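Local atomic coordinates of mucus binding protein (Lactobacillus reuteri, PDB entry 3I57), a protein that probably binds mucus at the bacterial cell surface, where it is attached to peptidoglycan, and has a repeat that also binds immunoglobulins. Residues V4-I9 and Y69-K74. Residues are numbered along the deposited sequence; the frame is centred on the assembly and turned at random.
Sequences VHVQYI and YTVIFK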
ATOM      1  N   VAL A   4     -36.144 -13.705  11.413  1.00  8.34           N
ATOM      2  CA  VAL A   4     -35.533 -12.763  10.516  1.00  8.55           C
ATOM      3  C   VAL A   4     -34.020 -12.852  10.759  1.00  8.06           C
ATOM      4  O   VAL A   4     -33.586 -13.052  11.901  1.00  8.13           O
ATOM      5  CB  VAL A   4     -36.000 -11.315  10.829  1.00  8.27           C
ATOM      6  CG1 VAL A   4     -35.139 -10.324  10.058  1.00  9.30           C
ATOM      7  CG2 VAL A   4     -37.433 -11.140  10.452  1.00  9.78           C
ATOM      8  N   HIS A   5     -33.232 -12.705   9.705  1.00  7.73           N
ATOM      9  CA  HIS A   5     -31.777 -12.770   9.854  1.00  7.52           C
ATOM     10  C   HIS A   5     -31.189 -11.581   9.144  1.00  7.47           C
ATOM     11  O   HIS A   5     -31.412 -11.403   7.965  1.00  7.43           O
ATOM     12  CB  HIS A   5     -31.247 -14.065   9.197  1.00  7.10           C
ATOM     13  CG  HIS A   5     -32.008 -15.284   9.600  1.00  5.77           C
ATOM     14  ND1 HIS A   5     -31.843 -15.884  10.835  1.00  8.95           N
ATOM     15  CD2 HIS A   5     -32.957 -15.996   8.956  1.00  5.79           C
ATOM     16  CE1 HIS A   5     -32.653 -16.925  10.925  1.00  8.69           C
ATOM     17  NE2 HIS A   5     -33.339 -17.019   9.796  1.00  7.81           N
ATOM     18  N   VAL A   6     -30.405 -10.778   9.844  1.00  7.88           N
ATOM     19  CA  VAL A   6     -29.808  -9.619   9.193  1.00  7.06           C
ATOM     20  C   VAL A   6     -28.327  -9.878   9.050  1.00  6.57           C
ATOM     21  O   VAL A   6     -27.640 -10.113  10.035  1.00  6.55           O
ATOM     22  CB  VAL A   6     -30.019  -8.346  10.017  1.00  7.00           C
ATOM     23  CG1 VAL A   6     -29.406  -7.158   9.286  1.00  5.88           C
ATOM     24  CG2 VAL A   6     -31.502  -8.133  10.278  1.00  5.34           C
ATOM     25  N   GLN A   7     -27.836  -9.846   7.816  1.00  5.70           N
ATOM     26  CA  GLN A   7     -26.484 -10.344   7.553  1.00  5.68           C
ATOM     27  C   GLN A   7     -25.593  -9.184   7.162  1.00  4.84           C
ATOM     28  O   GLN A   7     -25.865  -8.501   6.191  1.00  6.37           O
ATOM     29  CB  GLN A   7     -26.519 -11.409   6.437  1.00  4.85           C
ATOM     30  CG  GLN A   7     -27.365 -12.633   6.872  1.00  4.00           C
ATOM     31  CD  GLN A   7     -27.758 -13.526   5.712  1.00  7.34           C
ATOM     32  OE1 GLN A   7     -27.629 -14.771   5.762  1.00 11.79           O
ATOM     33  NE2 GLN A   7     -28.239 -12.916   4.667  1.00  7.01           N
ATOM     34  N   TYR A   8     -24.532  -8.988   7.923  1.00  5.43           N
ATOM     35  CA  TYR A   8     -23.555  -7.926   7.653  1.00  4.98           C
ATOM     36  C   TYR A   8     -22.419  -8.488   6.781  1.00  4.89           C
ATOM     37  O   TYR A   8     -21.760  -9.460   7.163  1.00  6.30           O
ATOM     38  CB  TYR A   8     -23.041  -7.341   8.976  1.00  4.03           C
ATOM     39  CG  TYR A   8     -24.108  -6.566   9.680  1.00  5.10           C
ATOM     40  CD1 TYR A   8     -25.050  -7.228  10.460  1.00  5.68           C
ATOM     41  CD2 TYR A   8     -24.249  -5.195   9.497  1.00  6.77           C
ATOM     42  CE1 TYR A   8     -26.068  -6.556  11.075  1.00  4.85           C
ATOM     43  CE2 TYR A   8     -25.280  -4.489  10.123  1.00  6.68           C
ATOM     44  CZ  TYR A   8     -26.194  -5.194  10.907  1.00  7.72           C
ATOM     45  OH  TYR A   8     -27.219  -4.542  11.547  1.00  8.04           O
ATOM     46  N   ILE A   9     -22.220  -7.896   5.606  1.00  5.42           N
ATOM     47  CA  ILE A   9     -21.382  -8.506   4.566  1.00  6.46           C
ATOM     48  C   ILE A   9     -20.247  -7.594   4.105  1.00  6.03           C
ATOM     49  O   ILE A   9     -20.484  -6.413   3.883  1.00  5.92           O
ATOM     50  CB  ILE A   9     -22.218  -8.804   3.302  1.00  6.19           C
ATOM     51  CG1 ILE A   9     -23.396  -9.743   3.617  1.00  7.13           C
ATOM     52  CG2 ILE A   9     -21.343  -9.439   2.206  1.00  7.68           C
ATOM     53  CD1 ILE A   9     -22.970 -10.912   4.386  1.00  9.56           C
ATOM     54  N   TYR A  69     -32.033 -10.330   5.266  1.00  5.87           N
ATOM     55  CA  TYR A  69     -31.700  -9.019   4.720  1.00  5.83           C
ATOM     56  C   TYR A  69     -30.223  -8.775   4.892  1.00  6.22           C
ATOM     57  O   TYR A  69     -29.703  -8.942   6.003  1.00  5.33           O
ATOM     58  CB  TYR A  69     -32.454  -7.926   5.473  1.00  5.51           C
ATOM     59  CG  TYR A  69     -33.922  -8.164   5.452  1.00  7.02           C
ATOM     60  CD1 TYR A  69     -34.676  -7.865   4.317  1.00  9.12           C
ATOM     61  CD2 TYR A  69     -34.565  -8.760   6.539  1.00  8.84           C
ATOM     62  CE1 TYR A  69     -36.025  -8.113   4.282  1.00  9.49           C
ATOM     63  CE2 TYR A  69     -35.925  -8.990   6.510  1.00 10.61           C
ATOM     64  CZ  TYR A  69     -36.644  -8.673   5.384  1.00 11.94           C
ATOM     65  OH  TYR A  69     -38.004  -8.905   5.358  1.00 12.54           O
ATOM     66  N   THR A  70     -29.562  -8.366   3.817  1.00  7.09           N
ATOM     67  CA  THR A  70     -28.119  -8.080   3.878  1.00  7.01           C
ATOM     68  C   THR A  70     -27.809  -6.587   4.081  1.00  7.31           C
ATOM     69  O   THR A  70     -28.578  -5.690   3.681  1.00  7.15           O
ATOM     70  CB  THR A  70     -27.389  -8.601   2.621  1.00  7.54           C
ATOM     71  OG1 THR A  70     -27.967  -8.005   1.457  1.00  7.12           O
ATOM     72  CG2 THR A  70     -27.500 -10.138   2.502  1.00  7.25           C
ATOM     73  N   VAL A  71     -26.699  -6.321   4.777  1.00  6.47           N
ATOM     74  CA  VAL A  71     -26.179  -4.979   4.903  1.00  6.53           C
ATOM     75  C   VAL A  71     -24.768  -5.088   4.356  1.00  6.68           C
ATOM     76  O   VAL A  71     -23.921  -5.780   4.924  1.00  5.74           O
ATOM     77  CB  VAL A  71     -26.131  -4.480   6.393  1.00  6.60           C
ATOM     78  CG1 VAL A  71     -25.580  -3.065   6.453  1.00  7.74           C
ATOM     79  CG2 VAL A  71     -27.533  -4.467   7.005  1.00  7.15           C
ATOM     80  N   ILE A  72     -24.522  -4.429   3.240  1.00  6.02           N
ATOM     81  CA  ILE A  72     -23.320  -4.733   2.485  1.00  6.19           C
ATOM     82  C   ILE A  72     -22.385  -3.540   2.600  1.00  6.07           C
ATOM     83  O   ILE A  72     -22.812  -2.400   2.440  1.00  6.50           O
ATOM     84  CB  ILE A  72     -23.632  -5.029   0.983  1.00  6.22           C
ATOM     85  CG1 ILE A  72     -24.489  -6.291   0.840  1.00  7.57           C
ATOM     86  CG2 ILE A  72     -22.329  -5.253   0.172  1.00  4.73           C
ATOM     87  CD1 ILE A  72     -25.071  -6.509  -0.569  1.00 11.76           C
ATOM     88  N   PHE A  73     -21.117  -3.817   2.884  1.00  5.97           N
ATOM     89  CA  PHE A  73     -20.114  -2.769   2.980  1.00  6.42           C
ATOM     90  C   PHE A  73     -19.014  -2.914   1.944  1.00  7.26           C
ATOM     91  O   PHE A  73     -18.734  -4.013   1.468  1.00  7.74           O
ATOM     92  CB  PHE A  73     -19.421  -2.841   4.342  1.00  6.29           C
ATOM     93  CG  PHE A  73     -20.352  -2.693   5.501  1.00  5.07           C
ATOM     94  CD1 PHE A  73     -20.531  -1.464   6.097  1.00  5.25           C
ATOM     95  CD2 PHE A  73     -21.050  -3.779   5.983  1.00  7.22           C
ATOM     96  CE1 PHE A  73     -21.400  -1.322   7.188  1.00  6.39           C
ATOM     97  CE2 PHE A  73     -21.940  -3.644   7.070  1.00  6.07           C
ATOM     98  CZ  PHE A  73     -22.103  -2.416   7.655  1.00  9.20           C
ATOM     99  N   LYS A  74     -18.353  -1.802   1.636  1.00  7.72           N
ATOM    100  CA  LYS A  74     -17.069  -1.860   0.954  1.00  7.95           C
ATOM    101  C   LYS A  74     -15.985  -1.396   1.922  1.00  7.91           C
ATOM    102  O   LYS A  74     -16.275  -1.042   3.075  1.00  7.65           O
ATOM    103  CB  LYS A  74     -17.089  -0.994  -0.320  1.00  7.52           C
ATOM    104  CG  LYS A  74     -18.108  -1.424  -1.335  1.00 13.15           C
ATOM    105  CD  LYS A  74     -18.089  -0.458  -2.547  1.00 18.99           C
ATOM    106  CE  LYS A  74     -18.693  -1.096  -3.793  1.00 20.82           C
ATOM    107  NZ  LYS A  74     -18.095  -2.441  -4.020  1.00 25.68           N
TER
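The parallel strand pair of the mucin-binding domain joins Val-6, Gln-7, Tyr-8 and Ile-9 to Tyr-69, Thr-70, Val-71 and Ile-72. Five backbone hydrogen bonds hold it. Gln-7 and Ile-9 each use both N and O; Val-71 N to Gln-7 O is the shortest, at 2.7 Å. Val-4, Val-6, Tyr-8, Tyr-69, Val-71 and Phe-73 share one face. Val-4 CG1 meets the edge of the Tyr-69 ring, 3.9 Å from CE2. The Tyr-69 hydroxyl is hydrogen-bonded to Glu-57 OE2 and Gln-67 OE1. In this beta-grasp fold the first strand, 2-10, lies between strand 67-80, to which it is parallel, and strand 15-24, to which it is antiparallel, and Phe-41 of helix 35-43 meets the Tyr-8 and Phe-73 rings. Tyr-8 and Val-71 lie side by side. With CG set beside its backbone N (chi1 -69°), Tyr-8 brings CD2 to 3.7 Å from Val-71 CB. Val-71 CG2 makes an off-centre CH-pi contact with the same ring. Tyr-8 CD2 also meets Phe-73 CE2 edge to edge at 3.7 Å. Tyr-8 OH and Tyr-32 OH share a hydrogen bond. An alanine at Tyr-8 is likely to leave Val-71 and the Phe-73 edge without this packing, and Tyr-32 OH without this hydrogen bond. Ile-9 CB lies 4.2 Å from Ile-72 CG1 on the other face.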